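Local coordinates for protein catalase (Exiguobacterium oxidotolerans, PDB 2J2M) that breaks down hydrogen peroxide to water and oxygen at a protoporphyrin IX iron centre, as a haem catalase working in a four-chain assembly, at residues R108-F113 and M178-D183; S114-T119 and P355-F360; N130-F135 and K192-S197. All coordinates share one frame; numbering follows the deposited sequence.

Interaction 1 of 3, residues R108-F113 and M178-D183; sequences RDPRGF and MHIFTD. With HEM (protoporphyrin IX containing Fe), chain E.
The guanidinium of R108 meets the end of helix 174-180 with its edge: the carbonyl oxygens of I180 and T182 both lie there, near its plane, while CA of F181 sits obliquely to it. NH2 serves both carbonyls. Its bond to I180 O is 3.0 Å long, in the carbonyl plane, with an N-H...O angle of 149°; the one from NH2 to T182 O is shorter, 2.8 Å, but bent and weak. The F181 ring, tilted 26° from the guanidinium, takes CD of R108 obliquely at its CD2 atom, 3.7 Å away. The R108 chain runs out nearly straight and bends at chi3 (-56°), turning NH2 back onto the two oxygens. CD1 of I180 packs against CG of R108 and, at 3.9 Å, CD of P110. An alanine in place of R108 would probably leave I180 O without this donor and take away the CD contact on F181. N442 of helix 433-447 also contacts R108. The arginine thus donates at the C-terminal end of helix 174-180, where F181 is first to leave helical geometry, and ties that end to the loop leading into haem-pocket strand 112-119, CA of G112 lying 3.4 Å from haem CMA.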
# COMPACT_ATOMS: atom_id res chain seq x y z
N ARG A 108 -27.67 -7.17 -16.78
CA ARG A 108 -28.66 -6.50 -15.98
C ARG A 108 -28.04 -5.90 -14.71
O ARG A 108 -27.42 -6.61 -13.90
CB ARG A 108 -29.77 -7.50 -15.60
CG ARG A 108 -31.00 -6.84 -14.92
CD ARG A 108 -32.15 -7.82 -14.77
NE ARG A 108 -32.54 -8.42 -16.06
CZ ARG A 108 -33.27 -7.81 -17.00
NH1 ARG A 108 -33.55 -8.46 -18.12
NH2 ARG A 108 -33.70 -6.55 -16.83
N ASP A 109 -28.22 -4.60 -14.53
CA ASP A 109 -27.64 -3.88 -13.38
C ASP A 109 -28.17 -2.48 -13.45
O ASP A 109 -28.50 -2.00 -14.55
CB ASP A 109 -26.12 -3.75 -13.52
CG ASP A 109 -25.34 -4.63 -12.55
OD1 ASP A 109 -24.09 -4.72 -12.71
OD2 ASP A 109 -25.96 -5.22 -11.62
N PRO A 110 -28.24 -1.80 -12.29
CA PRO A 110 -28.44 -0.36 -12.42
C PRO A 110 -27.24 0.13 -13.22
O PRO A 110 -26.24 -0.59 -13.33
CB PRO A 110 -28.36 0.15 -10.99
CG PRO A 110 -28.62 -1.10 -10.09
CD PRO A 110 -28.13 -2.26 -10.88
N ARG A 111 -27.35 1.31 -13.83
CA ARG A 111 -26.20 1.91 -14.49
C ARG A 111 -25.79 3.18 -13.75
O ARG A 111 -26.61 4.10 -13.63
CB ARG A 111 -26.54 2.26 -15.94
CG ARG A 111 -25.91 1.35 -17.00
CD ARG A 111 -26.25 -0.09 -16.77
NE ARG A 111 -25.84 -0.97 -17.85
CZ ARG A 111 -26.13 -2.27 -17.88
NH1 ARG A 111 -26.81 -2.81 -16.88
NH2 ARG A 111 -25.75 -3.05 -18.90
N GLY A 112 -24.53 3.23 -13.31
CA GLY A 112 -23.98 4.41 -12.66
C GLY A 112 -23.91 5.61 -13.60
O GLY A 112 -23.62 5.47 -14.79
N PHE A 113 -24.18 6.79 -13.02
CA PHE A 113 -24.23 8.08 -13.72
C PHE A 113 -23.52 9.15 -12.85
O PHE A 113 -24.13 9.77 -11.97
CB PHE A 113 -25.71 8.44 -14.00
CG PHE A 113 -25.91 9.58 -14.98
CD1 PHE A 113 -25.28 10.80 -14.80
CD2 PHE A 113 -26.77 9.42 -16.07
CE1 PHE A 113 -25.48 11.84 -15.71
CE2 PHE A 113 -26.99 10.45 -16.98
CZ PHE A 113 -26.34 11.67 -16.79
N MET A 178 -39.03 -3.89 -9.10
CA MET A 178 -39.97 -3.48 -10.15
C MET A 178 -39.30 -2.75 -11.31
O MET A 178 -39.73 -2.91 -12.45
CB MET A 178 -41.08 -2.58 -9.62
CG MET A 178 -42.07 -3.25 -8.71
SD MET A 178 -43.19 -4.43 -9.51
CE MET A 178 -44.19 -4.76 -8.06
N HIS A 179 -38.27 -1.96 -11.03
CA HIS A 179 -37.55 -1.19 -12.07
C HIS A 179 -36.48 -1.99 -12.83
O HIS A 179 -36.35 -1.91 -14.05
CB HIS A 179 -36.87 0.02 -11.43
CG HIS A 179 -37.83 1.04 -10.87
ND1 HIS A 179 -38.41 0.90 -9.62
CD2 HIS A 179 -38.31 2.19 -11.39
CE1 HIS A 179 -39.19 1.94 -9.39
NE2 HIS A 179 -39.14 2.74 -10.44
N ILE A 180 -35.73 -2.76 -12.06
CA ILE A 180 -34.52 -3.41 -12.52
C ILE A 180 -34.86 -4.58 -13.45
O ILE A 180 -34.09 -4.92 -14.37
CB ILE A 180 -33.64 -3.81 -11.26
CG1 ILE A 180 -32.19 -3.33 -11.41
CG2 ILE A 180 -33.77 -5.27 -10.88
CD1 ILE A 180 -31.24 -4.33 -11.96
N PHE A 181 -36.02 -5.20 -13.21
CA PHE A 181 -36.45 -6.32 -14.05
C PHE A 181 -37.38 -5.94 -15.19
O PHE A 181 -37.89 -6.82 -15.89
CB PHE A 181 -37.02 -7.46 -13.20
CG PHE A 181 -35.96 -8.22 -12.44
CD1 PHE A 181 -35.78 -8.00 -11.08
CD2 PHE A 181 -35.16 -9.16 -13.09
CE1 PHE A 181 -34.81 -8.69 -10.37
CE2 PHE A 181 -34.17 -9.87 -12.38
CZ PHE A 181 -34.00 -9.63 -11.02
N THR A 182 -37.61 -4.64 -15.40
CA THR A 182 -38.08 -4.17 -16.71
C THR A 182 -36.88 -4.28 -17.67
O THR A 182 -35.78 -4.69 -17.26
CB THR A 182 -38.67 -2.70 -16.72
OG1 THR A 182 -37.66 -1.71 -16.45
CG2 THR A 182 -39.84 -2.54 -15.73
N ASP A 183 -37.06 -3.91 -18.93
CA ASP A 183 -35.93 -3.87 -19.85
C ASP A 183 -34.99 -2.68 -19.55
O ASP A 183 -33.84 -2.63 -20.05
CB ASP A 183 -36.37 -3.90 -21.33
CG ASP A 183 -36.98 -5.25 -21.75
OD1 ASP A 183 -36.87 -6.28 -21.03
OD2 ASP A 183 -37.58 -5.31 -22.83
CHA HEM E . -19.48 3.40 -6.51
CHB HEM E . -24.09 4.79 -7.29
CHC HEM E . -25.23 3.30 -2.85
CHD HEM E . -20.58 2.56 -1.83
C1A HEM E . -20.61 3.95 -7.10
C2A HEM E . -20.70 4.59 -8.41
C3A HEM E . -21.98 4.98 -8.62
C4A HEM E . -22.75 4.59 -7.47
CMA HEM E . -22.58 5.70 -9.86
CAA HEM E . -19.50 4.77 -9.38
CBA HEM E . -18.78 6.11 -9.21
CGA HEM E . -17.68 6.14 -10.25
O1A HEM E . -16.48 6.10 -9.89
O2A HEM E . -18.03 6.18 -11.47
C1B HEM E . -24.80 4.57 -6.14
C2B HEM E . -26.15 5.03 -5.85
C3B HEM E . -26.44 4.60 -4.62
C4B HEM E . -25.31 3.88 -4.10
CMB HEM E . -27.06 5.89 -6.77
CAB HEM E . -27.73 4.86 -3.82
CBB HEM E . -28.93 4.78 -4.39
C1C HEM E . -24.09 3.05 -2.13
C2C HEM E . -23.98 2.83 -0.70
C3C HEM E . -22.67 2.64 -0.45
C4C HEM E . -21.93 2.72 -1.69
CMC HEM E . -25.15 2.85 0.33
CAC HEM E . -22.01 2.33 0.92
CBC HEM E . -21.81 3.28 1.83
C1D HEM E . -19.82 2.68 -2.98
C2D HEM E . -18.39 2.48 -3.06
C3D HEM E . -18.04 2.75 -4.52
C4D HEM E . -19.30 3.08 -5.18
CMD HEM E . -17.42 2.12 -1.88
CAD HEM E . -16.65 2.71 -5.17
CBD HEM E . -16.19 4.15 -5.37
CGD HEM E . -14.71 4.25 -5.70
O1D HEM E . -13.93 3.25 -5.60
O2D HEM E . -14.30 5.38 -6.05
NA HEM E . -21.89 3.98 -6.57
NB HEM E . -24.32 3.87 -5.06
NC HEM E . -22.83 2.99 -2.69
ND HEM E . -20.31 3.04 -4.23
FE HEM E . -22.26 3.75 -4.54

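Interaction 2 of 3, residues S114-T119 and P355-F360; sequences SVKFYT and PINCPF. With HEM (protoporphyrin IX containing Fe), chain E.
Y118 swings its ring over to the 355-360 loop because CG stands opposite its own carbonyl carbon (chi1 -57°) and the ring is turned nearly perpendicular to the CA-CB-CG plane. With that setting the hydroxyl arrives at the backbone of I356, where OH donates a hydrogen bond of 2.6 Å to I356 O, coming in 21° off the carbonyl plane. The same oxygen lies in the plane of the ring, at its edge. Farther round the rim, CD2 of Y118 meets C358 O at 3.4 Å, so two carbonyls of the loop, two residues apart, face the ring edge. CD1 of I356 also reaches the hydroxyl, 3.8 Å from OH.

K116, two residues back on the same side of the strand, lays its CG against one face of the Y118 ring, toward the rim. Its chain starts extended; the bend at chi3 brings CE of K116 to 3.7 Å from N357 OD1, and a second at chi4 turns the ammonium group to D125 in a salt bridge and to G314 O, while N357 OD1 accepts from G314 N. The strand, 112-119, belongs to the antiparallel sheet of the catalase fold, and the long segment after helix 330-346 runs beside its 116-119 end, their directions 18° apart. At that end Y118 is the centre of an inverse gamma turn.

CB of Y118 and CB of F360 pack at 4.0 Å, and one water bridges the backbones, donating to T119 O and accepting from F360 N. At the other end of the strand segment, S114 OG touches the haem propionate arm, 3.3 Å from CBA. The loop also reaches a second subunit, where P355 packs on F374 of that chain.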
# COMPACT_ATOMS: atom_id res chain seq x y z
N SER A 114 -22.23 9.35 -13.08
CA SER A 114 -21.42 10.20 -12.22
C SER A 114 -20.88 11.41 -12.99
O SER A 114 -20.33 11.27 -14.09
CB SER A 114 -20.25 9.39 -11.59
OG SER A 114 -20.70 8.33 -10.77
N VAL A 115 -21.02 12.59 -12.39
CA VAL A 115 -20.57 13.85 -12.99
C VAL A 115 -19.85 14.74 -11.96
O VAL A 115 -20.44 15.16 -10.96
CB VAL A 115 -21.72 14.63 -13.68
CG1 VAL A 115 -21.22 15.95 -14.28
CG2 VAL A 115 -22.34 13.78 -14.77
N LYS A 116 -18.56 15.00 -12.23
CA LYS A 116 -17.72 15.91 -11.44
C LYS A 116 -17.75 17.29 -12.09
O LYS A 116 -17.39 17.44 -13.28
CB LYS A 116 -16.27 15.39 -11.37
CG LYS A 116 -15.29 16.26 -10.53
CD LYS A 116 -13.86 15.65 -10.40
CE LYS A 116 -13.81 14.37 -9.57
NZ LYS A 116 -14.50 14.51 -8.26
N PHE A 117 -18.17 18.29 -11.32
CA PHE A 117 -18.30 19.69 -11.77
C PHE A 117 -17.16 20.44 -11.15
O PHE A 117 -17.08 20.52 -9.93
CB PHE A 117 -19.60 20.34 -11.29
CG PHE A 117 -20.84 19.76 -11.89
CD1 PHE A 117 -21.26 18.46 -11.57
CD2 PHE A 117 -21.64 20.53 -12.74
CE1 PHE A 117 -22.46 17.94 -12.12
CE2 PHE A 117 -22.81 20.03 -13.29
CZ PHE A 117 -23.22 18.73 -12.99
N TYR A 118 -16.29 20.99 -11.98
CA TYR A 118 -15.15 21.73 -11.50
C TYR A 118 -15.56 23.17 -11.44
O TYR A 118 -15.37 23.91 -12.38
CB TYR A 118 -13.95 21.56 -12.42
CG TYR A 118 -13.52 20.12 -12.65
CD1 TYR A 118 -14.08 19.36 -13.69
CD2 TYR A 118 -12.52 19.52 -11.87
CE1 TYR A 118 -13.67 18.04 -13.93
CE2 TYR A 118 -12.08 18.23 -12.12
CZ TYR A 118 -12.67 17.48 -13.15
OH TYR A 118 -12.25 16.18 -13.40
N THR A 119 -16.16 23.52 -10.31
CA THR A 119 -16.78 24.83 -10.05
C THR A 119 -15.81 25.90 -9.50
O THR A 119 -14.79 25.57 -8.92
CB THR A 119 -17.91 24.59 -9.02
OG1 THR A 119 -19.11 24.19 -9.71
CG2 THR A 119 -18.17 25.78 -8.17
N PRO A 355 -4.35 15.13 -11.41
CA PRO A 355 -5.01 16.01 -12.40
C PRO A 355 -6.54 15.85 -12.59
O PRO A 355 -7.27 16.85 -12.61
CB PRO A 355 -4.23 15.71 -13.70
CG PRO A 355 -2.81 15.40 -13.16
CD PRO A 355 -3.02 14.66 -11.87
N ILE A 356 -7.02 14.61 -12.68
CA ILE A 356 -8.44 14.35 -12.92
C ILE A 356 -9.31 14.71 -11.70
O ILE A 356 -10.51 14.98 -11.86
CB ILE A 356 -8.69 12.89 -13.40
CG1 ILE A 356 -10.11 12.72 -13.96
CG2 ILE A 356 -8.41 11.84 -12.29
CD1 ILE A 356 -10.40 13.49 -15.29
N ASN A 357 -8.71 14.73 -10.50
CA ASN A 357 -9.47 15.03 -9.29
C ASN A 357 -9.31 16.46 -8.77
O ASN A 357 -10.14 16.95 -7.97
CB ASN A 357 -9.15 14.03 -8.18
CG ASN A 357 -9.60 12.63 -8.53
OD1 ASN A 357 -10.76 12.41 -8.93
ND2 ASN A 357 -8.68 11.66 -8.38
N CYS A 358 -8.26 17.12 -9.23
CA CYS A 358 -7.91 18.48 -8.80
C CYS A 358 -9.06 19.47 -9.07
O CYS A 358 -9.61 19.50 -10.18
CB CYS A 358 -6.62 18.92 -9.49
SG CYS A 358 -5.69 20.19 -8.57
N PRO A 359 -9.42 20.30 -8.07
CA PRO A 359 -10.44 21.33 -8.29
C PRO A 359 -9.96 22.38 -9.30
O PRO A 359 -8.77 22.46 -9.58
CB PRO A 359 -10.61 21.98 -6.91
CG PRO A 359 -9.90 21.10 -5.94
CD PRO A 359 -8.85 20.35 -6.71
N PHE A 360 -10.89 23.16 -9.85
CA PHE A 360 -10.53 24.32 -10.65
C PHE A 360 -10.14 25.44 -9.70
O PHE A 360 -9.25 26.25 -10.01
CB PHE A 360 -11.69 24.76 -11.53
CG PHE A 360 -11.56 26.16 -12.06
CD1 PHE A 360 -10.94 26.40 -13.29
CD2 PHE A 360 -12.05 27.25 -11.33
CE1 PHE A 360 -10.81 27.70 -13.79
CE2 PHE A 360 -11.92 28.55 -11.80
CZ PHE A 360 -11.30 28.78 -13.04
CHA HEM E . -19.48 3.40 -6.51
CHB HEM E . -24.09 4.79 -7.29
CHC HEM E . -25.23 3.30 -2.85
CHD HEM E . -20.58 2.56 -1.83
C1A HEM E . -20.61 3.95 -7.10
C2A HEM E . -20.70 4.59 -8.41
C3A HEM E . -21.98 4.98 -8.62
C4A HEM E . -22.75 4.59 -7.47
CMA HEM E . -22.58 5.70 -9.86
CAA HEM E . -19.50 4.77 -9.38
CBA HEM E . -18.78 6.11 -9.21
CGA HEM E . -17.68 6.14 -10.25
O1A HEM E . -16.48 6.10 -9.89
O2A HEM E . -18.03 6.18 -11.47
C1B HEM E . -24.80 4.57 -6.14
C2B HEM E . -26.15 5.03 -5.85
C3B HEM E . -26.44 4.60 -4.62
C4B HEM E . -25.31 3.88 -4.10
CMB HEM E . -27.06 5.89 -6.77
CAB HEM E . -27.73 4.86 -3.82
CBB HEM E . -28.93 4.78 -4.39
C1C HEM E . -24.09 3.05 -2.13
C2C HEM E . -23.98 2.83 -0.70
C3C HEM E . -22.67 2.64 -0.45
C4C HEM E . -21.93 2.72 -1.69
CMC HEM E . -25.15 2.85 0.33
CAC HEM E . -22.01 2.33 0.92
CBC HEM E . -21.81 3.28 1.83
C1D HEM E . -19.82 2.68 -2.98
C2D HEM E . -18.39 2.48 -3.06
C3D HEM E . -18.04 2.75 -4.52
C4D HEM E . -19.30 3.08 -5.18
CMD HEM E . -17.42 2.12 -1.88
CAD HEM E . -16.65 2.71 -5.17
CBD HEM E . -16.19 4.15 -5.37
CGD HEM E . -14.71 4.25 -5.70
O1D HEM E . -13.93 3.25 -5.60
O2D HEM E . -14.30 5.38 -6.05
NA HEM E . -21.89 3.98 -6.57
NB HEM E . -24.32 3.87 -5.06
NC HEM E . -22.83 2.99 -2.69
ND HEM E . -20.31 3.04 -4.23
FE HEM E . -22.26 3.75 -4.54
O HOH W 1 -13.25 23.29 -8.41

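Interaction 3 of 3, residues N130-F135 and K192-S197; sequences NLPVFF and KMRGSS. With HEM (protoporphyrin IX containing Fe), chain E.
N130 comes first, and its backbone does most of the work against 192-197: its carbonyl oxygen takes a 2.8 Å hydrogen bond from S196 OG, with the donor standing 51° above the carbonyl plane. Its CB lies 3.1 Å from R194 O, and a CA-H...O contact joins N130 CA to that same oxygen. The N130 amide is shared: OD1 accepts from R111 N, while ND2 reaches R194 N through a water. L131 turns its side chain away, onto I180, but its O lies 3.8 Å from S196 CB. These residues follow strand 122-129 of the catalase sheet, so the contact ties that loop to strand 195-196, which pairs antiparallel with 210-219, beside the haem. P132 then sets its ring over one face of the R194 guanidinium, CD 3.5 Å above the plane and toward the rim. On its way there the R194 chain, extended from CG to NE, brings its CD within 3.4 Å of N130 O, and E184 holds NE in a salt bridge. Farther along, F134 receives the haem vinyl on one face, its CD2 lying 3.2 Å from CBB; CD1 of F135 is over the centre of the other.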
# COMPACT_ATOMS: atom_id res chain seq x y z
N ASN A 130 -29.16 5.33 -13.19
CA ASN A 130 -30.27 5.61 -14.11
C ASN A 130 -31.61 5.44 -13.40
O ASN A 130 -32.50 6.29 -13.52
CB ASN A 130 -30.19 4.80 -15.41
CG ASN A 130 -30.13 3.28 -15.19
OD1 ASN A 130 -29.65 2.78 -14.17
ND2 ASN A 130 -30.62 2.53 -16.19
N LEU A 131 -31.71 4.37 -12.63
CA LEU A 131 -32.93 3.98 -11.95
C LEU A 131 -33.15 4.88 -10.74
O LEU A 131 -32.19 5.19 -10.03
CB LEU A 131 -32.86 2.50 -11.55
CG LEU A 131 -32.59 1.47 -12.65
CD1 LEU A 131 -32.68 0.05 -12.09
CD2 LEU A 131 -33.53 1.63 -13.85
N PRO A 132 -34.40 5.34 -10.55
CA PRO A 132 -34.74 6.42 -9.63
C PRO A 132 -34.86 6.01 -8.15
O PRO A 132 -34.97 6.89 -7.29
CB PRO A 132 -36.09 6.91 -10.18
CG PRO A 132 -36.74 5.68 -10.69
CD PRO A 132 -35.60 4.84 -11.26
N VAL A 133 -34.78 4.70 -7.86
CA VAL A 133 -34.83 4.21 -6.48
C VAL A 133 -33.70 3.23 -6.20
O VAL A 133 -32.93 2.90 -7.12
CB VAL A 133 -36.22 3.60 -6.14
CG1 VAL A 133 -37.32 4.63 -6.38
CG2 VAL A 133 -36.49 2.36 -6.99
N PHE A 134 -33.58 2.80 -4.93
CA PHE A 134 -32.62 1.77 -4.52
C PHE A 134 -33.24 0.58 -3.80
O PHE A 134 -34.42 0.63 -3.38
CB PHE A 134 -31.47 2.37 -3.69
CG PHE A 134 -30.15 1.73 -3.95
CD1 PHE A 134 -29.51 1.02 -2.95
CD2 PHE A 134 -29.56 1.78 -5.22
CE1 PHE A 134 -28.25 0.40 -3.18
CE2 PHE A 134 -28.34 1.15 -5.49
CZ PHE A 134 -27.66 0.47 -4.44
N PHE A 135 -32.47 -0.50 -3.66
CA PHE A 135 -32.95 -1.74 -3.04
C PHE A 135 -33.18 -1.59 -1.54
O PHE A 135 -34.01 -2.28 -0.97
CB PHE A 135 -32.00 -2.93 -3.25
CG PHE A 135 -31.60 -3.23 -4.71
CD1 PHE A 135 -30.53 -2.56 -5.31
CD2 PHE A 135 -32.24 -4.22 -5.42
CE1 PHE A 135 -30.13 -2.85 -6.61
CE2 PHE A 135 -31.84 -4.54 -6.72
CZ PHE A 135 -30.78 -3.84 -7.32
N LYS A 192 -27.86 6.43 -24.02
CA LYS A 192 -29.30 6.23 -24.17
C LYS A 192 -29.97 5.83 -22.86
O LYS A 192 -30.83 4.95 -22.84
CB LYS A 192 -29.58 5.22 -25.27
CG LYS A 192 -29.03 5.67 -26.61
CD LYS A 192 -29.53 4.82 -27.75
CE LYS A 192 -28.82 5.24 -29.04
NZ LYS A 192 -29.17 4.32 -30.14
N MET A 193 -29.58 6.50 -21.79
CA MET A 193 -30.13 6.25 -20.46
C MET A 193 -30.27 7.55 -19.69
O MET A 193 -29.62 8.56 -19.99
CB MET A 193 -29.23 5.30 -19.67
CG MET A 193 -28.01 5.98 -19.05
SD MET A 193 -26.90 4.74 -18.37
CE MET A 193 -25.60 5.81 -17.66
N ARG A 194 -31.12 7.51 -18.68
CA ARG A 194 -31.36 8.67 -17.83
C ARG A 194 -30.44 8.63 -16.61
O ARG A 194 -29.65 7.67 -16.44
CB ARG A 194 -32.85 8.72 -17.41
CG ARG A 194 -33.43 7.37 -16.94
CD ARG A 194 -34.53 7.55 -15.92
NE ARG A 194 -35.26 6.30 -15.68
CZ ARG A 194 -36.33 6.18 -14.90
NH1 ARG A 194 -36.92 4.99 -14.77
NH2 ARG A 194 -36.82 7.24 -14.24
N GLY A 195 -30.54 9.67 -15.77
CA GLY A 195 -29.81 9.74 -14.50
C GLY A 195 -30.74 10.18 -13.39
O GLY A 195 -31.73 10.88 -13.65
N SER A 196 -30.43 9.77 -12.15
CA SER A 196 -31.27 10.05 -10.99
C SER A 196 -30.41 10.23 -9.74
O SER A 196 -29.52 9.41 -9.48
CB SER A 196 -32.24 8.88 -10.77
OG SER A 196 -32.96 8.59 -11.95
N SER A 197 -30.63 11.30 -8.97
CA SER A 197 -29.90 11.44 -7.70
C SER A 197 -30.28 10.31 -6.75
O SER A 197 -29.50 9.93 -5.87
CB SER A 197 -30.15 12.79 -7.05
OG SER A 197 -31.53 13.02 -6.88
CHA HEM E . -19.48 3.40 -6.51
CHB HEM E . -24.09 4.79 -7.29
CHC HEM E . -25.23 3.30 -2.85
CHD HEM E . -20.58 2.56 -1.83
C1A HEM E . -20.61 3.95 -7.10
C2A HEM E . -20.70 4.59 -8.41
C3A HEM E . -21.98 4.98 -8.62
C4A HEM E . -22.75 4.59 -7.47
CMA HEM E . -22.58 5.70 -9.86
CAA HEM E . -19.50 4.77 -9.38
CBA HEM E . -18.78 6.11 -9.21
CGA HEM E . -17.68 6.14 -10.25
O1A HEM E . -16.48 6.10 -9.89
O2A HEM E . -18.03 6.18 -11.47
C1B HEM E . -24.80 4.57 -6.14
C2B HEM E . -26.15 5.03 -5.85
C3B HEM E . -26.44 4.60 -4.62
C4B HEM E . -25.31 3.88 -4.10
CMB HEM E . -27.06 5.89 -6.77
CAB HEM E . -27.73 4.86 -3.82
CBB HEM E . -28.93 4.78 -4.39
C1C HEM E . -24.09 3.05 -2.13
C2C HEM E . -23.98 2.83 -0.70
C3C HEM E . -22.67 2.64 -0.45
C4C HEM E . -21.93 2.72 -1.69
CMC HEM E . -25.15 2.85 0.33
CAC HEM E . -22.01 2.33 0.92
CBC HEM E . -21.81 3.28 1.83
C1D HEM E . -19.82 2.68 -2.98
C2D HEM E . -18.39 2.48 -3.06
C3D HEM E . -18.04 2.75 -4.52
C4D HEM E . -19.30 3.08 -5.18
CMD HEM E . -17.42 2.12 -1.88
CAD HEM E . -16.65 2.71 -5.17
CBD HEM E . -16.19 4.15 -5.37
CGD HEM E . -14.71 4.25 -5.70
O1D HEM E . -13.93 3.25 -5.60
O2D HEM E . -14.30 5.38 -6.05
NA HEM E . -21.89 3.98 -6.57
NB HEM E . -24.32 3.87 -5.06
NC HEM E . -22.83 2.99 -2.69
ND HEM E . -20.31 3.04 -4.23
FE HEM E . -22.26 3.75 -4.54
O HOH W 2 -32.00 4.44 -18.33

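Interactions 1 and 3 are buried neighbours, their centres about 8 Å apart, and touch directly where F113 packs on R194 and G195. Interaction 2 shares strand 112-119 with interaction 1, yet its centre is about 27 Å from that of interaction 1, on the other side of the chain's centre, where burial is partial and a second subunit comes near. The chemistry follows the place. An arginine donates to carbonyls at a helix end in 108-113/178-183, a serine to a loop carbonyl in 130-135/192-197, and a tyrosine to a loop carbonyl in 114-119/355-360. All three reach the haem: interaction 1 a ring methyl, interaction 2 a propionate arm, interaction 3 a vinyl.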